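Local coordinates for EmGH1 (Erythrobacter marinus, PDB 5Z87), which probably hydrolyses beta-glucosides as a family 3 glycoside hydrolase, at residues 64-69 with 87-92; 156-161 with 410-415; 482-487 with 504-509; 641-646 with 717-722. All blocks are in the same frame, centred on the assembly; numbering follows the deposited sequence.

Contact 1. Residues 64-69 with 87-92; sequences NCPRAA and HGIGGV
Val-92, Pro-66 and Asn-64 bury the most surface here, where two chain segments run side by side in the same direction. Asn-64 works through its backbone. Its O accepts a hydrogen bond from Gly-91 N at 3.0 Å, with the donor in the carbonyl plane. Two CA-H...O contacts continue the line: Cys-65 CA lies 3.2 Å from Gly-91 O, and Val-92 CA lies 3.3 Å from Pro-66 O. Val-92 CB meets Ala-68 CB at 3.8 Å, and its CG2 lies beside the same methyl. On Pro-66, CD and CG face Ile-89 CD1, and the CD distance is 3.5 Å. Ile-89 gets there with CG1 anti to its backbone N (chi1 -163°) and the chain extended beyond. Shortening Ile-89 to an alanine is likely to leave Pro-66 CG and CD without their apolar partner in this segment. The contact is fully buried in the TIM-barrel-type N-terminal domain. Strand 64-65 pairs with strand 345-346 on its other flank, while strand 91-93 pairs in parallel with strand 126-129. Helix 101-116 packs against Ile-89 through Val-115 and against Val-92 through Met-111.

Contact 2. Residues 156-161 with 410-415; sequences DMVRQV and RRMAEE
Met-157 and Met-412 face each other where the helix segments 156-161 and 410-415 run nearly antiparallel, their axes 10.9 Å apart at 150°. The two methionines interlock. Met-412 starts out with CG beside its carbonyl carbon (chi1 -170°) and bends at chi2 and chi3, which sends CE onto the surface of the other helix. There CE rests against the backbone, 3.4 Å from Val-158 N, and against Met-157 CB at 3.6 Å. Val-161 CG2 also meets this methyl, at 3.7 Å, and Val-158 CG2 touches it too. In return Met-157 CE reaches Met-412 CA at 3.6 Å, and Met-157 SD lies 3.7 Å from Glu-415 CG. Met-157 CE also sits over one face of the Arg-411 guanidinium, offset toward its rim. Gln-160 NE2 approaches the guanidinium edge near its plane, 3.7 Å from Arg-411 NH2, without a hydrogen bond. With a serine in place of Met-157, the Arg-411 face would probably lose its methyl cover and Glu-415 CG its sulfur neighbour. The carboxylate of Glu-415 is held elsewhere, by salt bridges to Arg-154 and Lys-730. The arrangement is an antiparallel helix pair with an apolar methionine centre and a polar margin. It joins helix 155-171 of the TIM-barrel-type N-terminal domain to helix 403-416, which leads into strand 418-422 of the C-terminal domain's sheet.

Contact 3. Residues 482-487 with 504-509; sequences GCAITA and VQADPA
A single antiparallel beta bridge joins two loop segments of the C-terminal domain, with Thr-486 and Gln-505 as a non-hydrogen-bonded pair. The bonds lie at either side of that pair. Ala-506 N donates to Ile-485 O at 2.9 Å, from a position 37° out of the carbonyl plane. Ala-487 N donates to Val-504 O, also at 2.9 Å, and this bond is straighter, at 166°. Ile-485 O has a second donor: a water gives it a hydrogen bond at 2.7 Å. The same water accepts a weak one from Gln-505 NE2. The Gln-505 chain turns away from its own backbone N (chi1 -165°) and is extended beyond CG, which carries its amide out to that water. The small side chains fill the space between the backbones. Ala-506 CB lies 3.6 Å from Ala-484 CB and only 3.1 Å from Ala-484 O. At the exposed end, Ala-487 CB and Val-504 CG2 are 3.4 Å apart, tighter than usual for two carbons. The hydroxyl of Thr-486 turns elsewhere, to Asp-489 and Asn-535. Phe-653 of the second subunit packs on Thr-486 and Gln-505, so the bridge borders the dimer interface. The segment 482-487 follows strand 476-480, an outermost strand of the domain's sheet. The segment 504-509 runs into helix 508-522, where Asp-507 is the N-cap and its OD2 accepts a hydrogen bond from Arg-510 N.

Contact 4. Residues 641-646 with 717-722; sequences YQKPTG and SRARPI
Lys-643 and Gln-642 meet Ala-719 to Ile-722 where a C-terminal-domain loop touches the fibronectin type III-like domain, in its connection between strands 703-713 and 724-733. Gln-642 O accepts Ile-722 N at 2.8 Å, almost in line with its C=O bond (172°). Pro-721 CA also approaches this oxygen, at 3.0 Å, as a CA-H...O contact. Lys-643 bends at chi2 and chi4, which brings NZ to Ala-719 O at 3.0 Å, 41° out of the carbonyl plane. The ammonium has a second partner, Glu-283 of the second subunit, in a salt bridge. Lys-643 O is taken by Gly-646 N at 2.9 Å, closing a type I beta turn through Pro-644 and Thr-645. Other polar ends are satisfied outside the contact: Tyr-641 OH by Glu-199 O, and Gln-642 NE2 by Tyr-639 O. Arg-720 points away and forms salt bridges with Glu-724 and with Asp-713, a magnesium-site residue that it may help position. Apolar contacts fill in around the bonds. Pro-721 CB lies 3.8 Å from Tyr-641 CB, and Ile-722 CG2 rests 3.6 Å from Pro-644 CA.

How the contacts relate
Contact 1 is the fully buried one; the other three are partly buried. Contacts 1 and 2 both involve the N-terminal domain, but contact 1 stays inside it and contact 2 reaches across to helix 403-416. Contact 3 lies within the C-terminal domain, and contact 4 ties that domain to the fibronectin type III-like one. Chemistry follows place. Contact 2 relies on side chains alone, with no hydrogen bond between its segments, while contact 1 has one backbone hydrogen bond and contact 3 has two. Contact 4 adds a charged lysine. Contacts 3 and 4 both touch the second subunit, although their centres are about 43 Å apart.

Contact 1. Residues 64-69 with 87-92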
loop_
_atom_site.group_PDB
_atom_site.type_symbol
_atom_site.label_atom_id
_atom_site.label_comp_id
_atom_site.label_asym_id
_atom_site.label_seq_id
_atom_site.Cartn_x
_atom_site.Cartn_y
_atom_site.Cartn_z
ATOM N N ASN A 64 -5.216 27.930 23.087
ATOM C CA ASN A 64 -5.315 26.705 23.871
ATOM C C ASN A 64 -6.736 26.161 23.809
ATOM O O ASN A 64 -7.700 26.933 23.838
ATOM C CB ASN A 64 -4.922 26.962 25.329
ATOM C CG ASN A 64 -3.584 27.671 25.452
ATOM O OD1 ASN A 64 -2.654 27.363 24.718
ATOM N ND2 ASN A 64 -3.484 28.627 26.380
ATOM N N CYS A 65 -6.865 24.830 23.729
ATOM C CA CYS A 65 -8.169 24.158 23.737
ATOM C C CYS A 65 -8.088 22.834 24.488
ATOM O O CYS A 65 -7.970 21.762 23.879
ATOM C CB CYS A 65 -8.672 23.927 22.312
ATOM S SG CYS A 65 -10.360 23.276 22.222
ATOM N N PRO A 66 -8.159 22.867 25.820
ATOM C CA PRO A 66 -8.178 21.620 26.597
ATOM C C PRO A 66 -9.566 20.997 26.583
ATOM O O PRO A 66 -10.530 21.557 26.057
ATOM C CB PRO A 66 -7.806 22.078 28.014
ATOM C CG PRO A 66 -8.453 23.445 28.103
ATOM C CD PRO A 66 -8.277 24.054 26.696
ATOM N N ARG A 67 -9.651 19.815 27.182
ATOM C CA ARG A 67 -10.949 19.203 27.411
ATOM C C ARG A 67 -11.743 20.029 28.414
ATOM O O ARG A 67 -11.194 20.558 29.385
ATOM C CB ARG A 67 -10.787 17.770 27.908
ATOM C CG ARG A 67 -11.781 16.814 27.282
ATOM C CD ARG A 67 -11.532 15.384 27.711
ATOM N NE ARG A 67 -10.591 14.741 26.805
ATOM C CZ ARG A 67 -10.948 14.087 25.705
ATOM N NH1 ARG A 67 -10.011 13.548 24.921
ATOM N NH2 ARG A 67 -12.238 13.981 25.393
ATOM N N ALA A 68 -13.051 20.124 28.174
ATOM C CA ALA A 68 -13.911 21.001 28.959
ATOM C C ALA A 68 -13.963 20.625 30.435
ATOM O O ALA A 68 -14.093 21.511 31.290
ATOM C CB ALA A 68 -15.324 20.988 28.382
ATOM N N ALA A 69 -13.864 19.331 30.757
ATOM C CA ALA A 69 -14.334 18.835 32.051
ATOM C C ALA A 69 -13.664 19.545 33.227
ATOM O O ALA A 69 -14.334 19.896 34.203
ATOM C CB ALA A 69 -14.106 17.324 32.145
ATOM N N HIS A 87 -6.766 34.987 31.546
ATOM C CA HIS A 87 -7.145 35.779 30.382
ATOM C C HIS A 87 -8.161 35.069 29.496
ATOM O O HIS A 87 -8.320 35.431 28.328
ATOM C CB HIS A 87 -5.908 36.143 29.570
ATOM C CG HIS A 87 -4.736 36.505 30.421
ATOM N ND1 HIS A 87 -4.708 37.646 31.197
ATOM C CD2 HIS A 87 -3.563 35.865 30.645
ATOM C CE1 HIS A 87 -3.560 37.700 31.849
ATOM N NE2 HIS A 87 -2.850 36.629 31.539
ATOM N N GLY A 88 -8.860 34.072 30.023
ATOM C CA GLY A 88 -9.800 33.362 29.178
ATOM C C GLY A 88 -9.157 32.167 28.500
ATOM O O GLY A 88 -8.179 31.610 29.012
ATOM N N ILE A 89 -9.687 31.769 27.344
ATOM C CA ILE A 89 -9.322 30.492 26.747
ATOM C C ILE A 89 -9.743 30.514 25.288
ATOM O O ILE A 89 -10.746 31.133 24.926
ATOM C CB ILE A 89 -9.962 29.318 27.541
ATOM C CG1 ILE A 89 -9.284 27.983 27.215
ATOM C CG2 ILE A 89 -11.474 29.243 27.325
ATOM C CD1 ILE A 89 -9.481 26.937 28.295
ATOM N N GLY A 90 -8.956 29.857 24.443
ATOM C CA GLY A 90 -9.340 29.670 23.058
ATOM C C GLY A 90 -10.598 28.841 22.896
ATOM O O GLY A 90 -11.595 29.306 22.336
ATOM N N GLY A 91 -10.565 27.599 23.374
ATOM C CA GLY A 91 -11.726 26.740 23.284
ATOM C C GLY A 91 -11.688 25.675 24.355
ATOM O O GLY A 91 -10.704 25.521 25.081
ATOM N N VAL A 92 -12.794 24.946 24.458
ATOM C CA VAL A 92 -12.835 23.706 25.213
ATOM C C VAL A 92 -13.437 22.652 24.303
ATOM O O VAL A 92 -14.176 22.952 23.359
ATOM C CB VAL A 92 -13.643 23.794 26.532
ATOM C CG1 VAL A 92 -12.929 24.662 27.544
ATOM C CG2 VAL A 92 -15.074 24.272 26.274
#

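Contact 2. Residues 156-161 with 410-415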
loop_
_atom_site.group_PDB
_atom_site.type_symbol
_atom_site.label_atom_id
_atom_site.label_comp_id
_atom_site.label_asym_id
_atom_site.label_seq_id
_atom_site.Cartn_x
_atom_site.Cartn_y
_atom_site.Cartn_z
ATOM N N ASP A 156 -28.891 16.480 -0.974
ATOM C CA ASP A 156 -29.938 17.364 -0.467
ATOM C C ASP A 156 -30.402 16.924 0.914
ATOM O O ASP A 156 -30.631 17.759 1.797
ATOM C CB ASP A 156 -31.118 17.413 -1.445
ATOM C CG ASP A 156 -31.750 16.031 -1.693
ATOM O OD1 ASP A 156 -31.059 14.993 -1.584
ATOM O OD2 ASP A 156 -32.953 15.983 -2.002
ATOM N N MET A 157 -30.523 15.615 1.135
ATOM C CA MET A 157 -30.914 15.175 2.467
ATOM C C MET A 157 -29.755 15.250 3.452
ATOM O O MET A 157 -29.982 15.437 4.657
ATOM C CB MET A 157 -31.483 13.761 2.402
ATOM C CG MET A 157 -32.844 13.693 1.721
ATOM S SD MET A 157 -33.477 12.002 1.660
ATOM C CE MET A 157 -33.464 11.539 3.392
ATOM N N VAL A 158 -28.517 15.104 2.963
ATOM C CA VAL A 158 -27.344 15.284 3.818
ATOM C C VAL A 158 -27.342 16.682 4.427
ATOM O O VAL A 158 -27.113 16.854 5.631
ATOM C CB VAL A 158 -26.050 15.018 3.024
ATOM C CG1 VAL A 158 -24.837 15.424 3.838
ATOM C CG2 VAL A 158 -25.956 13.552 2.615
ATOM N N ARG A 159 -27.603 17.700 3.595
ATOM C CA ARG A 159 -27.648 19.078 4.078
ATOM C C ARG A 159 -28.691 19.245 5.184
ATOM O O ARG A 159 -28.426 19.887 6.209
ATOM C CB ARG A 159 -27.935 20.024 2.911
ATOM C CG ARG A 159 -27.794 21.491 3.272
ATOM C CD ARG A 159 -28.624 22.403 2.376
ATOM N NE ARG A 159 -30.063 22.141 2.493
ATOM C CZ ARG A 159 -30.827 22.474 3.539
ATOM N NH1 ARG A 159 -30.307 23.093 4.602
ATOM N NH2 ARG A 159 -32.123 22.175 3.528
ATOM N N GLN A 160 -29.872 18.646 5.002
ATOM C CA GLN A 160 -30.917 18.683 6.024
ATOM C C GLN A 160 -30.475 17.988 7.306
ATOM O O GLN A 160 -30.760 18.467 8.411
ATOM C CB GLN A 160 -32.192 18.016 5.503
ATOM C CG GLN A 160 -32.873 18.723 4.365
ATOM C CD GLN A 160 -33.946 17.853 3.741
ATOM O OE1 GLN A 160 -34.080 17.796 2.526
ATOM N NE2 GLN A 160 -34.706 17.153 4.576
ATOM N N VAL A 161 -29.805 16.841 7.179
ATOM C CA VAL A 161 -29.386 16.107 8.369
ATOM C C VAL A 161 -28.456 16.957 9.218
ATOM O O VAL A 161 -28.551 16.971 10.458
ATOM C CB VAL A 161 -28.725 14.776 7.977
ATOM C CG1 VAL A 161 -27.746 14.329 9.072
ATOM C CG2 VAL A 161 -29.789 13.727 7.755
ATOM N N ARG A 410 -35.120 8.418 10.084
ATOM C CA ARG A 410 -35.753 7.266 9.450
ATOM C C ARG A 410 -35.671 7.358 7.929
ATOM O O ARG A 410 -35.258 6.399 7.256
ATOM C CB ARG A 410 -37.205 7.164 9.913
ATOM C CG ARG A 410 -38.092 6.321 9.038
ATOM C CD ARG A 410 -38.267 4.964 9.654
ATOM N NE ARG A 410 -39.635 4.723 10.105
ATOM C CZ ARG A 410 -40.435 3.809 9.560
ATOM N NH1 ARG A 410 -39.990 3.061 8.547
ATOM N NH2 ARG A 410 -41.668 3.634 10.031
ATOM N N ARG A 411 -36.041 8.515 7.365
ATOM C CA ARG A 411 -36.030 8.656 5.912
ATOM C C ARG A 411 -34.620 8.521 5.335
ATOM O O ARG A 411 -34.447 7.993 4.226
ATOM C CB ARG A 411 -36.647 9.995 5.504
ATOM C CG ARG A 411 -38.167 9.958 5.355
ATOM C CD ARG A 411 -38.673 11.047 4.404
ATOM N NE ARG A 411 -38.040 12.350 4.645
ATOM C CZ ARG A 411 -37.477 13.115 3.705
ATOM N NH1 ARG A 411 -37.467 12.718 2.432
ATOM N NH2 ARG A 411 -36.926 14.286 4.038
ATOM N N MET A 412 -33.600 8.990 6.059
ATOM C CA MET A 412 -32.238 8.868 5.554
ATOM C C MET A 412 -31.838 7.398 5.446
ATOM O O MET A 412 -31.307 6.962 4.419
ATOM C CB MET A 412 -31.268 9.639 6.448
ATOM C CG MET A 412 -29.858 9.762 5.868
ATOM S SD MET A 412 -29.791 10.510 4.214
ATOM C CE MET A 412 -29.059 12.090 4.536
ATOM N N ALA A 413 -32.131 6.610 6.489
ATOM C CA ALA A 413 -31.862 5.177 6.438
ATOM C C ALA A 413 -32.580 4.508 5.264
ATOM O O ALA A 413 -31.979 3.698 4.543
ATOM C CB ALA A 413 -32.258 4.527 7.762
ATOM N N GLU A 414 -33.856 4.857 5.040
ATOM C CA GLU A 414 -34.610 4.305 3.909
ATOM C C GLU A 414 -33.943 4.605 2.564
ATOM O O GLU A 414 -34.110 3.837 1.604
ATOM C CB GLU A 414 -36.058 4.841 3.916
ATOM C CG GLU A 414 -36.873 4.396 5.158
ATOM C CD GLU A 414 -38.314 4.936 5.211
ATOM O OE1 GLU A 414 -38.631 5.932 4.523
ATOM O OE2 GLU A 414 -39.134 4.346 5.955
ATOM N N GLU A 415 -33.198 5.711 2.464
ATOM C CA GLU A 415 -32.521 6.055 1.218
ATOM C C GLU A 415 -31.135 5.431 1.107
ATOM O O GLU A 415 -30.563 5.427 0.013
ATOM C CB GLU A 415 -32.380 7.579 1.070
ATOM C CG GLU A 415 -33.678 8.359 0.978
ATOM C CD GLU A 415 -34.282 8.340 -0.415
ATOM O OE1 GLU A 415 -33.518 8.319 -1.403
ATOM O OE2 GLU A 415 -35.525 8.340 -0.522
#

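Contact 3. Residues 482-487 with 504-509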
loop_
_atom_site.group_PDB
_atom_site.type_symbol
_atom_site.label_atom_id
_atom_site.label_comp_id
_atom_site.label_asym_id
_atom_site.label_seq_id
_atom_site.Cartn_x
_atom_site.Cartn_y
_atom_site.Cartn_z
ATOM N N GLY A 482 -27.920 -16.421 18.055
ATOM C CA GLY A 482 -27.188 -16.939 16.914
ATOM C C GLY A 482 -25.722 -17.134 17.242
ATOM O O GLY A 482 -25.257 -18.267 17.381
ATOM N N CYS A 483 -24.989 -16.025 17.367
ATOM C CA CYS A 483 -23.622 -16.022 17.876
ATOM C C CYS A 483 -23.293 -14.611 18.347
ATOM O O CYS A 483 -24.002 -13.649 18.037
ATOM C CB CYS A 483 -22.611 -16.487 16.822
ATOM S SG CYS A 483 -22.400 -15.310 15.438
ATOM N N ALA A 484 -22.211 -14.506 19.109
ATOM C CA ALA A 484 -21.677 -13.232 19.563
ATOM C C ALA A 484 -20.422 -12.898 18.768
ATOM O O ALA A 484 -19.657 -13.789 18.385
ATOM C CB ALA A 484 -21.350 -13.264 21.063
ATOM N N ILE A 485 -20.220 -11.602 18.515
ATOM C CA ILE A 485 -18.990 -11.113 17.896
ATOM C C ILE A 485 -17.972 -10.856 19.000
ATOM O O ILE A 485 -16.878 -11.438 19.021
ATOM C CB ILE A 485 -19.255 -9.846 17.061
ATOM C CG1 ILE A 485 -20.101 -10.192 15.829
ATOM C CG2 ILE A 485 -17.945 -9.164 16.676
ATOM C CD1 ILE A 485 -20.631 -8.989 15.079
ATOM N N THR A 486 -18.344 -10.006 19.943
ATOM C CA THR A 486 -17.505 -9.696 21.087
ATOM C C THR A 486 -18.152 -10.242 22.353
ATOM O O THR A 486 -19.379 -10.279 22.474
ATOM C CB THR A 486 -17.281 -8.189 21.190
ATOM O OG1 THR A 486 -18.483 -7.506 20.803
ATOM C CG2 THR A 486 -16.161 -7.784 20.244
ATOM N N ALA A 487 -17.317 -10.696 23.284
ATOM C CA ALA A 487 -17.830 -11.319 24.495
ATOM C C ALA A 487 -18.453 -10.273 25.410
ATOM O O ALA A 487 -17.932 -9.164 25.561
ATOM C CB ALA A 487 -16.723 -12.074 25.221
ATOM N N VAL A 504 -12.984 -8.151 24.159
ATOM C CA VAL A 504 -12.432 -9.473 23.875
ATOM C C VAL A 504 -13.339 -10.187 22.874
ATOM O O VAL A 504 -14.555 -9.980 22.846
ATOM C CB VAL A 504 -12.250 -10.312 25.162
ATOM C CG1 VAL A 504 -11.633 -9.468 26.258
ATOM C CG2 VAL A 504 -13.563 -10.850 25.639
ATOM N N GLN A 505 -12.739 -11.018 22.025
ATOM C CA GLN A 505 -13.522 -11.711 21.013
ATOM C C GLN A 505 -14.397 -12.790 21.648
ATOM O O GLN A 505 -14.039 -13.393 22.659
ATOM C CB GLN A 505 -12.602 -12.323 19.959
ATOM C CG GLN A 505 -13.325 -12.735 18.690
ATOM C CD GLN A 505 -12.376 -13.266 17.636
ATOM O OE1 GLN A 505 -11.165 -13.143 17.773
ATOM N NE2 GLN A 505 -12.923 -13.862 16.579
ATOM N N ALA A 506 -15.554 -13.032 21.046
ATOM C CA ALA A 506 -16.486 -13.995 21.614
ATOM C C ALA A 506 -15.914 -15.406 21.558
ATOM O O ALA A 506 -15.124 -15.748 20.671
ATOM C CB ALA A 506 -17.823 -13.945 20.882
ATOM N N ASP A 507 -16.322 -16.229 22.528
ATOM C CA ASP A 507 -15.779 -17.581 22.641
ATOM C C ASP A 507 -16.363 -18.486 21.557
ATOM O O ASP A 507 -17.590 -18.554 21.406
ATOM C CB ASP A 507 -16.061 -18.157 24.027
ATOM C CG ASP A 507 -15.642 -19.609 24.145
ATOM O OD1 ASP A 507 -14.538 -19.957 23.682
ATOM O OD2 ASP A 507 -16.424 -20.411 24.694
ATOM N N PRO A 508 -15.526 -19.175 20.775
ATOM C CA PRO A 508 -16.065 -20.056 19.726
ATOM C C PRO A 508 -16.955 -21.174 20.249
ATOM O O PRO A 508 -17.986 -21.454 19.628
ATOM C CB PRO A 508 -14.802 -20.607 19.056
ATOM C CG PRO A 508 -13.754 -19.588 19.333
ATOM C CD PRO A 508 -14.062 -19.047 20.691
ATOM N N ALA A 509 -16.593 -21.821 21.366
ATOM C CA ALA A 509 -17.401 -22.940 21.861
ATOM C C ALA A 509 -18.777 -22.472 22.316
ATOM O O ALA A 509 -19.789 -23.120 22.020
ATOM C CB ALA A 509 -16.687 -23.665 23.000
HETATM O O HOH W 1 -16.248 -13.106 16.940
#

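Contact 4. Residues 641-646 with 717-722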
loop_
_atom_site.group_PDB
_atom_site.type_symbol
_atom_site.label_atom_id
_atom_site.label_comp_id
_atom_site.label_asym_id
_atom_site.label_seq_id
_atom_site.Cartn_x
_atom_site.Cartn_y
_atom_site.Cartn_z
ATOM N N TYR A 641 -10.999 3.847 -9.387
ATOM C CA TYR A 641 -10.348 4.784 -10.307
ATOM C C TYR A 641 -8.868 4.453 -10.438
ATOM O O TYR A 641 -8.010 5.323 -10.236
ATOM C CB TYR A 641 -10.552 6.258 -9.882
ATOM C CG TYR A 641 -10.358 6.495 -8.404
ATOM C CD1 TYR A 641 -11.385 6.222 -7.499
ATOM C CD2 TYR A 641 -9.150 6.977 -7.904
ATOM C CE1 TYR A 641 -11.210 6.416 -6.148
ATOM C CE2 TYR A 641 -8.963 7.171 -6.544
ATOM C CZ TYR A 641 -9.998 6.897 -5.670
ATOM O OH TYR A 641 -9.839 7.096 -4.313
ATOM N N GLN A 642 -8.569 3.192 -10.774
ATOM C CA GLN A 642 -7.194 2.761 -10.964
ATOM C C GLN A 642 -6.577 3.487 -12.153
ATOM O O GLN A 642 -7.268 3.889 -13.090
ATOM C CB GLN A 642 -7.128 1.247 -11.197
ATOM C CG GLN A 642 -7.632 0.394 -10.032
ATOM C CD GLN A 642 -6.687 0.432 -8.852
ATOM O OE1 GLN A 642 -5.478 0.287 -9.013
ATOM N NE2 GLN A 642 -7.230 0.660 -7.656
ATOM N N LYS A 643 -5.254 3.636 -12.113
ATOM C CA LYS A 643 -4.486 3.994 -13.295
ATOM C C LYS A 643 -4.626 2.854 -14.301
ATOM O O LYS A 643 -5.065 1.770 -13.912
ATOM C CB LYS A 643 -3.026 4.239 -12.906
ATOM C CG LYS A 643 -2.827 5.373 -11.916
ATOM C CD LYS A 643 -3.404 6.671 -12.466
ATOM C CE LYS A 643 -2.890 7.880 -11.691
ATOM N NZ LYS A 643 -1.433 7.995 -11.931
ATOM N N PRO A 644 -4.275 3.034 -15.581
ATOM C CA PRO A 644 -4.360 1.899 -16.524
ATOM C C PRO A 644 -3.570 0.685 -16.087
ATOM O O PRO A 644 -3.909 -0.435 -16.486
ATOM C CB PRO A 644 -3.793 2.470 -17.823
ATOM C CG PRO A 644 -4.016 3.957 -17.710
ATOM C CD PRO A 644 -3.878 4.287 -16.252
ATOM N N THR A 645 -2.537 0.860 -15.269
ATOM C CA THR A 645 -1.747 -0.261 -14.796
ATOM C C THR A 645 -2.155 -0.741 -13.410
ATOM O O THR A 645 -1.594 -1.722 -12.928
ATOM C CB THR A 645 -0.275 0.137 -14.769
ATOM O OG1 THR A 645 -0.138 1.389 -14.072
ATOM C CG2 THR A 645 0.255 0.271 -16.179
ATOM N N GLY A 646 -3.075 -0.045 -12.743
ATOM C CA GLY A 646 -3.324 -0.332 -11.340
ATOM C C GLY A 646 -3.807 -1.751 -11.118
ATOM O O GLY A 646 -3.347 -2.444 -10.211
ATOM N N SER A 717 -0.777 14.295 -19.888
ATOM C CA SER A 717 0.644 14.530 -19.630
ATOM C C SER A 717 1.141 13.702 -18.448
ATOM O O SER A 717 2.335 13.371 -18.379
ATOM C CB SER A 717 0.906 16.026 -19.402
ATOM O OG SER A 717 0.020 16.580 -18.429
ATOM N N ARG A 718 0.245 13.371 -17.517
ATOM C CA ARG A 718 0.440 12.337 -16.508
ATOM C C ARG A 718 -0.683 11.311 -16.605
ATOM O O ARG A 718 -1.834 11.659 -16.895
ATOM C CB ARG A 718 0.482 12.935 -15.111
ATOM C CG ARG A 718 1.703 13.786 -14.928
ATOM C CD ARG A 718 2.094 13.924 -13.514
ATOM N NE ARG A 718 3.271 14.766 -13.402
ATOM C CZ ARG A 718 4.126 14.733 -12.388
ATOM N NH1 ARG A 718 3.954 13.870 -11.377
ATOM N NH2 ARG A 718 5.154 15.573 -12.393
ATOM N N ALA A 719 -0.343 10.045 -16.374
ATOM C CA ALA A 719 -1.319 8.970 -16.506
ATOM C C ALA A 719 -2.492 9.179 -15.552
ATOM O O ALA A 719 -2.300 9.441 -14.365
ATOM C CB ALA A 719 -0.648 7.635 -16.232
ATOM N N ARG A 720 -3.703 9.047 -16.068
ATOM C CA ARG A 720 -4.918 9.313 -15.317
ATOM C C ARG A 720 -5.755 8.047 -15.198
ATOM O O ARG A 720 -5.543 7.081 -15.942
ATOM C CB ARG A 720 -5.723 10.426 -15.999
ATOM C CG ARG A 720 -5.003 11.759 -15.947
ATOM C CD ARG A 720 -5.846 12.877 -16.465
ATOM N NE ARG A 720 -7.135 13.001 -15.781
ATOM C CZ ARG A 720 -8.017 13.960 -16.059
ATOM N NH1 ARG A 720 -7.733 14.861 -16.996
ATOM N NH2 ARG A 720 -9.183 14.015 -15.423
ATOM N N PRO A 721 -6.715 8.014 -14.273
ATOM C CA PRO A 721 -7.464 6.773 -14.046
ATOM C C PRO A 721 -8.227 6.330 -15.285
ATOM O O PRO A 721 -8.520 7.117 -16.187
ATOM C CB PRO A 721 -8.421 7.136 -12.902
ATOM C CG PRO A 721 -7.717 8.211 -12.179
ATOM C CD PRO A 721 -7.076 9.039 -13.276
ATOM N N ILE A 722 -8.538 5.032 -15.321
ATOM C CA ILE A 722 -9.327 4.495 -16.424
ATOM C C ILE A 722 -10.761 5.006 -16.393
ATOM O O ILE A 722 -11.453 4.934 -17.415
ATOM C CB ILE A 722 -9.313 2.953 -16.413
ATOM C CG1 ILE A 722 -10.015 2.424 -15.160
ATOM C CG2 ILE A 722 -7.898 2.436 -16.472
ATOM C CD1 ILE A 722 -9.970 0.907 -15.041
#